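Local atomic coordinates of 5-carboxymethyl-2-hydroxymuconate semialdehyde dehydrogenase (Thermus thermophilus, PDB entry 2D4E), a protein that probably oxidises 5-carboxymethyl-2-hydroxymuconate semialdehyde to the corresponding acid, using NAD as the electron acceptor. Residues D5-G9 with I10-T14; D216-P219 with G220-N223; E327-R330 with A331-V334. One frame throughout, in Å; residues are numbered along the deposited sequence.

How the interactions relate
The three contacts are local, and they follow one another along the chain: the hairpin of 5-14 near the N-terminus, the turn of 216-223, then the helix end of 327-334. Interactions 2 and 3 lie on opposite sides of the chain's centre, their centres 46 Å apart, both within the aldehyde dehydrogenase fold. Interaction 2 leads into strand 222-224, at the margin of the five-stranded parallel sheet, whereas interaction 3 closes helix 315-331, after strand 310-314 of the mixed sheet. Interaction 1 comes closer to interaction 3, nearest atoms about 12 Å apart. None touches another; they shape separate connections: an N-terminal hairpin, an entry to a probably NAD-binding sheet, and a helix end that alone meets a second subunit.

Interaction 1. Residues D5-G9 with I10-T14; sequences DRVAG and ISWET
R6 folds back over the partner strand, and its guanidinium comes to lie across the backbone of S11. CG stands beside the backbone N (chi1 -47°), and a bend further out (chi3 72°) turns the end of the chain inward. One face of the flat group then covers S11 N, 3.7 Å above its plane, toward the rim, while R6 NH1 approaches S11 CB at 3.4 Å. R6 NH2 donates to G9 O at 3.1 Å, so the arginine ties its own strand to the turn; this donor sits above the carbonyl plane.

On the other side of the strand pair V7 and I10 are partners. V7 N donates to I10 O at 2.8 Å and I10 N donates to V7 O at 2.9 Å. With CG2 anti to the carbonyl carbon, V7 lies beside W12, both side chains pointing the same way, and V7 CG2 meets the indole at its edge, 3.9 Å from W12 CZ3. I10 packs its CB against V7 O and reaches on to A107 and V108 of helix 103-114.

S11 is the N-cap of helix 12-24. Its OG shares a hydrogen bond with T14 OG1 at 2.8 Å, and W12 N is held by D5 O across the pair. The carboxylate of D5 pairs outside the hairpin, in a salt bridge with R2, which also binds E13.

A8 and G9 both have positive phi, as the type I' turn from V7 to I10 requires: the arrangement is a beta hairpin with a two-residue type I' loop, running directly into an N-capped helix.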
# COMPACT_ATOMS: atom_id res chain seq x y z
N ASP C 5 -5.97 -20.23 -47.74
CA ASP C 5 -4.69 -19.58 -48.03
C ASP C 5 -4.04 -19.04 -46.76
O ASP C 5 -2.82 -19.06 -46.63
CB ASP C 5 -4.89 -18.43 -49.02
CG ASP C 5 -5.30 -18.91 -50.39
OD1 ASP C 5 -4.66 -19.85 -50.89
OD2 ASP C 5 -6.27 -18.35 -50.96
N ARG C 6 -4.87 -18.55 -45.85
CA ARG C 6 -4.38 -18.01 -44.59
C ARG C 6 -5.30 -18.47 -43.46
O ARG C 6 -6.51 -18.56 -43.63
CB ARG C 6 -4.36 -16.48 -44.63
CG ARG C 6 -3.73 -15.88 -45.89
CD ARG C 6 -3.60 -14.37 -45.77
NE ARG C 6 -2.55 -13.99 -44.82
CZ ARG C 6 -1.25 -14.07 -45.08
NH1 ARG C 6 -0.82 -14.51 -46.25
NH2 ARG C 6 -0.37 -13.71 -44.15
N VAL C 7 -4.70 -18.77 -42.31
CA VAL C 7 -5.46 -19.19 -41.14
C VAL C 7 -4.91 -18.38 -39.97
O VAL C 7 -3.70 -18.39 -39.72
CB VAL C 7 -5.28 -20.70 -40.86
CG1 VAL C 7 -6.09 -21.11 -39.63
CG2 VAL C 7 -5.73 -21.50 -42.08
N ALA C 8 -5.80 -17.67 -39.28
CA ALA C 8 -5.40 -16.83 -38.15
C ALA C 8 -4.40 -15.77 -38.64
O ALA C 8 -3.51 -15.34 -37.90
CB ALA C 8 -4.77 -17.68 -37.05
N GLY C 9 -4.55 -15.37 -39.90
CA GLY C 9 -3.67 -14.37 -40.47
C GLY C 9 -2.32 -14.92 -40.87
O GLY C 9 -1.42 -14.16 -41.25
N ILE C 10 -2.16 -16.23 -40.80
CA ILE C 10 -0.89 -16.87 -41.16
C ILE C 10 -1.01 -17.58 -42.52
O ILE C 10 -1.97 -18.32 -42.76
CB ILE C 10 -0.48 -17.90 -40.08
CG1 ILE C 10 -0.40 -17.20 -38.71
CG2 ILE C 10 0.87 -18.52 -40.43
CD1 ILE C 10 -0.16 -18.15 -37.55
N SER C 11 -0.05 -17.33 -43.40
CA SER C 11 -0.08 -17.93 -44.73
C SER C 11 0.16 -19.43 -44.65
O SER C 11 0.91 -19.91 -43.80
CB SER C 11 0.99 -17.30 -45.63
OG SER C 11 2.29 -17.72 -45.24
N TRP C 12 -0.48 -20.18 -45.54
CA TRP C 12 -0.31 -21.62 -45.53
C TRP C 12 1.16 -21.97 -45.80
O TRP C 12 1.66 -22.98 -45.31
CB TRP C 12 -1.22 -22.30 -46.56
CG TRP C 12 -1.42 -23.75 -46.26
CD1 TRP C 12 -0.70 -24.80 -46.76
CD2 TRP C 12 -2.33 -24.31 -45.30
NE1 TRP C 12 -1.10 -25.97 -46.16
CE2 TRP C 12 -2.09 -25.70 -45.26
CE3 TRP C 12 -3.31 -23.76 -44.46
CZ2 TRP C 12 -2.80 -26.56 -44.41
CZ3 TRP C 12 -4.02 -24.62 -43.61
CH2 TRP C 12 -3.76 -26.00 -43.59
N GLU C 13 1.84 -21.13 -46.57
CA GLU C 13 3.25 -21.35 -46.89
C GLU C 13 4.08 -21.38 -45.61
O GLU C 13 4.96 -22.23 -45.46
CB GLU C 13 3.77 -20.26 -47.83
CG GLU C 13 3.25 -20.33 -49.27
CD GLU C 13 1.75 -20.12 -49.38
OE1 GLU C 13 1.24 -19.11 -48.86
OE2 GLU C 13 1.07 -20.98 -49.99
N THR C 14 3.80 -20.45 -44.71
CA THR C 14 4.50 -20.37 -43.43
C THR C 14 4.27 -21.65 -42.63
O THR C 14 5.20 -22.23 -42.08
CB THR C 14 3.99 -19.18 -42.59
OG1 THR C 14 4.28 -17.96 -43.28
CG2 THR C 14 4.65 -19.16 -41.22

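Interaction 2. Residues D216-P219 with G220-N223; sequences DLPP and GVFN
P218 and V221 meet across the turn, the valine's CG2 methyl sitting against the flank of the proline ring. V221 CG2 comes 3.7 Å from P218 CB and lies almost as near P218 CD, while the same methyl is also close to the carbonyl oxygen of P218. It is placed there by a first torsion that sets CG1 anti to the backbone N (chi1 174°) and CG2 beside that N, anti to the carbonyl carbon, on the side of the proline. The two side chains cross at a slant.

L217 makes a second bump. Its CD1 methyl reaches in from just before the turn and rests on F222 CB at 4.0 Å, with V221 CG1 a looser neighbour at 4.3 Å. The phenyl ring itself leads away from the loop, toward I183 of helix 175-188 and A209 and L212 of helix 203-214. L217 also touches L212, and together with V221 it packs on L187 and on W80 of helix 63-80, so the apolar bumps of the loop are fitted among three helices.

The backbone gives the bend its shape. V221 N donates to P218 O at 3.2 Å, from above the carbonyl plane, and a water bridges the same oxygen, at 2.8 Å, to F222 N. At G220 a side chain would run into P219 O. N223 ND2 bonds back to G220 O at 2.8 Å and also to V193 O on the neighbouring strand.

The arrangement is a type II beta turn, P218 to V221, within the helix-to-strand connection from helix 203-214 to edge strand 222-224 of the parallel NAD-binding sheet, a Rossmann-like element of the aldehyde dehydrogenase fold.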
# COMPACT_ATOMS: atom_id res chain seq x y z
N ASP C 216 19.54 -10.73 -27.32
CA ASP C 216 20.89 -10.59 -26.79
C ASP C 216 21.02 -10.57 -25.26
O ASP C 216 21.83 -9.83 -24.71
CB ASP C 216 21.56 -9.35 -27.39
CG ASP C 216 23.05 -9.26 -27.07
OD1 ASP C 216 23.74 -10.31 -27.12
OD2 ASP C 216 23.54 -8.15 -26.78
N LEU C 217 20.22 -11.38 -24.57
CA LEU C 217 20.31 -11.44 -23.11
C LEU C 217 21.72 -11.92 -22.79
O LEU C 217 22.30 -12.70 -23.55
CB LEU C 217 19.31 -12.44 -22.53
CG LEU C 217 17.86 -12.07 -22.25
CD1 LEU C 217 17.18 -13.27 -21.57
CD2 LEU C 217 17.78 -10.84 -21.35
N PRO C 218 22.30 -11.47 -21.67
CA PRO C 218 23.65 -11.92 -21.33
C PRO C 218 23.67 -13.44 -21.17
O PRO C 218 22.67 -14.05 -20.78
CB PRO C 218 23.94 -11.19 -20.03
CG PRO C 218 23.22 -9.90 -20.22
CD PRO C 218 21.89 -10.36 -20.79
N PRO C 219 24.82 -14.08 -21.47
CA PRO C 219 24.97 -15.53 -21.36
C PRO C 219 24.69 -16.01 -19.94
O PRO C 219 25.18 -15.42 -18.98
CB PRO C 219 26.43 -15.77 -21.74
CG PRO C 219 26.78 -14.57 -22.58
CD PRO C 219 26.09 -13.45 -21.86
N GLY C 220 23.92 -17.08 -19.81
CA GLY C 220 23.63 -17.62 -18.50
C GLY C 220 22.36 -17.10 -17.85
O GLY C 220 21.82 -17.74 -16.95
N VAL C 221 21.89 -15.93 -18.28
CA VAL C 221 20.69 -15.36 -17.69
C VAL C 221 19.48 -16.26 -17.92
O VAL C 221 18.68 -16.48 -17.01
CB VAL C 221 20.42 -13.95 -18.24
CG1 VAL C 221 19.08 -13.43 -17.74
CG2 VAL C 221 21.55 -13.02 -17.80
N PHE C 222 19.35 -16.80 -19.13
CA PHE C 222 18.25 -17.71 -19.44
C PHE C 222 18.78 -19.02 -20.01
O PHE C 222 19.50 -19.04 -21.02
CB PHE C 222 17.26 -17.08 -20.42
CG PHE C 222 16.17 -18.03 -20.86
CD1 PHE C 222 16.33 -18.80 -22.01
CD2 PHE C 222 15.01 -18.18 -20.11
CE1 PHE C 222 15.35 -19.72 -22.40
CE2 PHE C 222 14.02 -19.09 -20.48
CZ PHE C 222 14.19 -19.86 -21.63
N ASN C 223 18.42 -20.13 -19.37
CA ASN C 223 18.85 -21.45 -19.79
C ASN C 223 17.67 -22.37 -19.99
O ASN C 223 16.65 -22.25 -19.31
CB ASN C 223 19.78 -22.05 -18.75
CG ASN C 223 20.93 -21.14 -18.42
OD1 ASN C 223 22.00 -21.22 -19.03
ND2 ASN C 223 20.71 -20.23 -17.48
O HOH W 1 20.94 -16.14 -21.61

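Interaction 3. Residues E327-R330 with A331-V334; sequences ERAR and AIRV
With CG1 anti to the carbonyl carbon (chi1 -66°) and an extended chi2 of 174°, I332 lays its side chain back over the last turn of helix 315-331. The CD1 methyl ends 3.6 Å from A329 CA and touches A329 CB more loosely, while I332 CG1 lies against R328 O and A329 O, both on one side of it. The side chain thus covers carbonyls at the end of the helix, and it also packs on F298 of helix 286-298 and on V344 and P394.

A different set of torsions closes a salt bridge along the last turn of the helix. R330 has CG anti to its own N (chi1 -159°) and a bend at chi3, which present the guanidinium side-on to E327. R330 NE donates to E327 OE1 at 3.2 Å and R330 NH2 to E327 OE2 at 3.0 Å, one nitrogen to each oxygen. Both oxygens lie close to the guanidinium plane and are met on their syn sides, though out of the carboxylate plane. This i to i+3 pair spans the exposed C-terminal turn of helix 315-331, which follows strand 310-314 of the mixed sheet.

The backbone pairing changes as the helix ends. A331 N bonds to E327 O at 3.1 Å, an alpha-helical link, whereas I332 N reaches A329 O at 3.3 Å from well above the carbonyl plane, with only a weak bond to R328 O. A water lies within hydrogen-bonding distance of both A329 O and I332 O, linking the last turn to the outgoing loop. An alanine in place of I332 would lose the CG1 and CD1 contacts and would probably open a gap beside A329 and F298. The guanidinium of R328 forms a salt bridge with D291 and a hydrogen bond to F513 O of the second subunit, whose G514 also packs on A331 and I332.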
# COMPACT_ATOMS: atom_id res chain seq x y z
N GLU C 327 -27.19 -29.68 -26.12
CA GLU C 327 -27.34 -29.39 -27.54
C GLU C 327 -26.20 -28.52 -28.07
O GLU C 327 -25.76 -28.69 -29.20
CB GLU C 327 -28.69 -28.72 -27.83
CG GLU C 327 -29.88 -29.66 -27.62
CD GLU C 327 -29.67 -31.03 -28.27
OE1 GLU C 327 -29.41 -31.08 -29.49
OE2 GLU C 327 -29.76 -32.06 -27.55
N ARG C 328 -25.72 -27.60 -27.25
CA ARG C 328 -24.61 -26.76 -27.67
C ARG C 328 -23.35 -27.63 -27.82
O ARG C 328 -22.61 -27.50 -28.79
CB ARG C 328 -24.38 -25.64 -26.65
CG ARG C 328 -25.44 -24.54 -26.71
CD ARG C 328 -25.25 -23.65 -27.93
NE ARG C 328 -24.05 -22.81 -27.78
CZ ARG C 328 -24.01 -21.68 -27.09
NH1 ARG C 328 -25.10 -21.21 -26.49
NH2 ARG C 328 -22.86 -21.02 -26.96
N ALA C 329 -23.12 -28.53 -26.87
CA ALA C 329 -21.96 -29.42 -26.93
C ALA C 329 -22.05 -30.32 -28.16
O ALA C 329 -21.03 -30.63 -28.79
CB ALA C 329 -21.90 -30.27 -25.67
N ARG C 330 -23.27 -30.74 -28.49
CA ARG C 330 -23.51 -31.60 -29.64
C ARG C 330 -23.14 -30.87 -30.93
O ARG C 330 -22.61 -31.46 -31.86
CB ARG C 330 -24.99 -32.01 -29.69
CG ARG C 330 -25.26 -33.27 -30.50
CD ARG C 330 -26.75 -33.47 -30.77
NE ARG C 330 -27.56 -33.63 -29.56
CZ ARG C 330 -27.50 -34.67 -28.74
NH1 ARG C 330 -26.65 -35.67 -28.98
NH2 ARG C 330 -28.30 -34.73 -27.69
N ALA C 331 -23.42 -29.57 -30.96
CA ALA C 331 -23.13 -28.74 -32.13
C ALA C 331 -21.67 -28.34 -32.30
O ALA C 331 -21.28 -27.88 -33.37
CB ALA C 331 -24.01 -27.50 -32.10
N ILE C 332 -20.86 -28.50 -31.25
CA ILE C 332 -19.44 -28.13 -31.33
C ILE C 332 -18.73 -28.83 -32.50
O ILE C 332 -18.78 -30.05 -32.62
CB ILE C 332 -18.71 -28.49 -30.01
CG1 ILE C 332 -19.25 -27.62 -28.86
CG2 ILE C 332 -17.21 -28.30 -30.17
CD1 ILE C 332 -18.72 -27.98 -27.50
N ARG C 333 -18.08 -28.04 -33.35
CA ARG C 333 -17.37 -28.58 -34.51
C ARG C 333 -16.00 -29.13 -34.10
O ARG C 333 -15.14 -28.39 -33.60
CB ARG C 333 -17.20 -27.51 -35.59
CG ARG C 333 -18.52 -27.02 -36.21
CD ARG C 333 -18.28 -26.06 -37.37
NE ARG C 333 -17.64 -24.82 -36.95
CZ ARG C 333 -18.28 -23.81 -36.36
NH1 ARG C 333 -19.59 -23.87 -36.14
NH2 ARG C 333 -17.61 -22.72 -36.00
N VAL C 334 -15.80 -30.43 -34.33
CA VAL C 334 -14.56 -31.11 -34.00
C VAL C 334 -13.76 -31.31 -35.28
O VAL C 334 -14.28 -31.81 -36.28
CB VAL C 334 -14.84 -32.48 -33.34
CG1 VAL C 334 -13.53 -33.18 -32.97
CG2 VAL C 334 -15.71 -32.29 -32.09
O HOH W 2 -19.59 -32.14 -30.41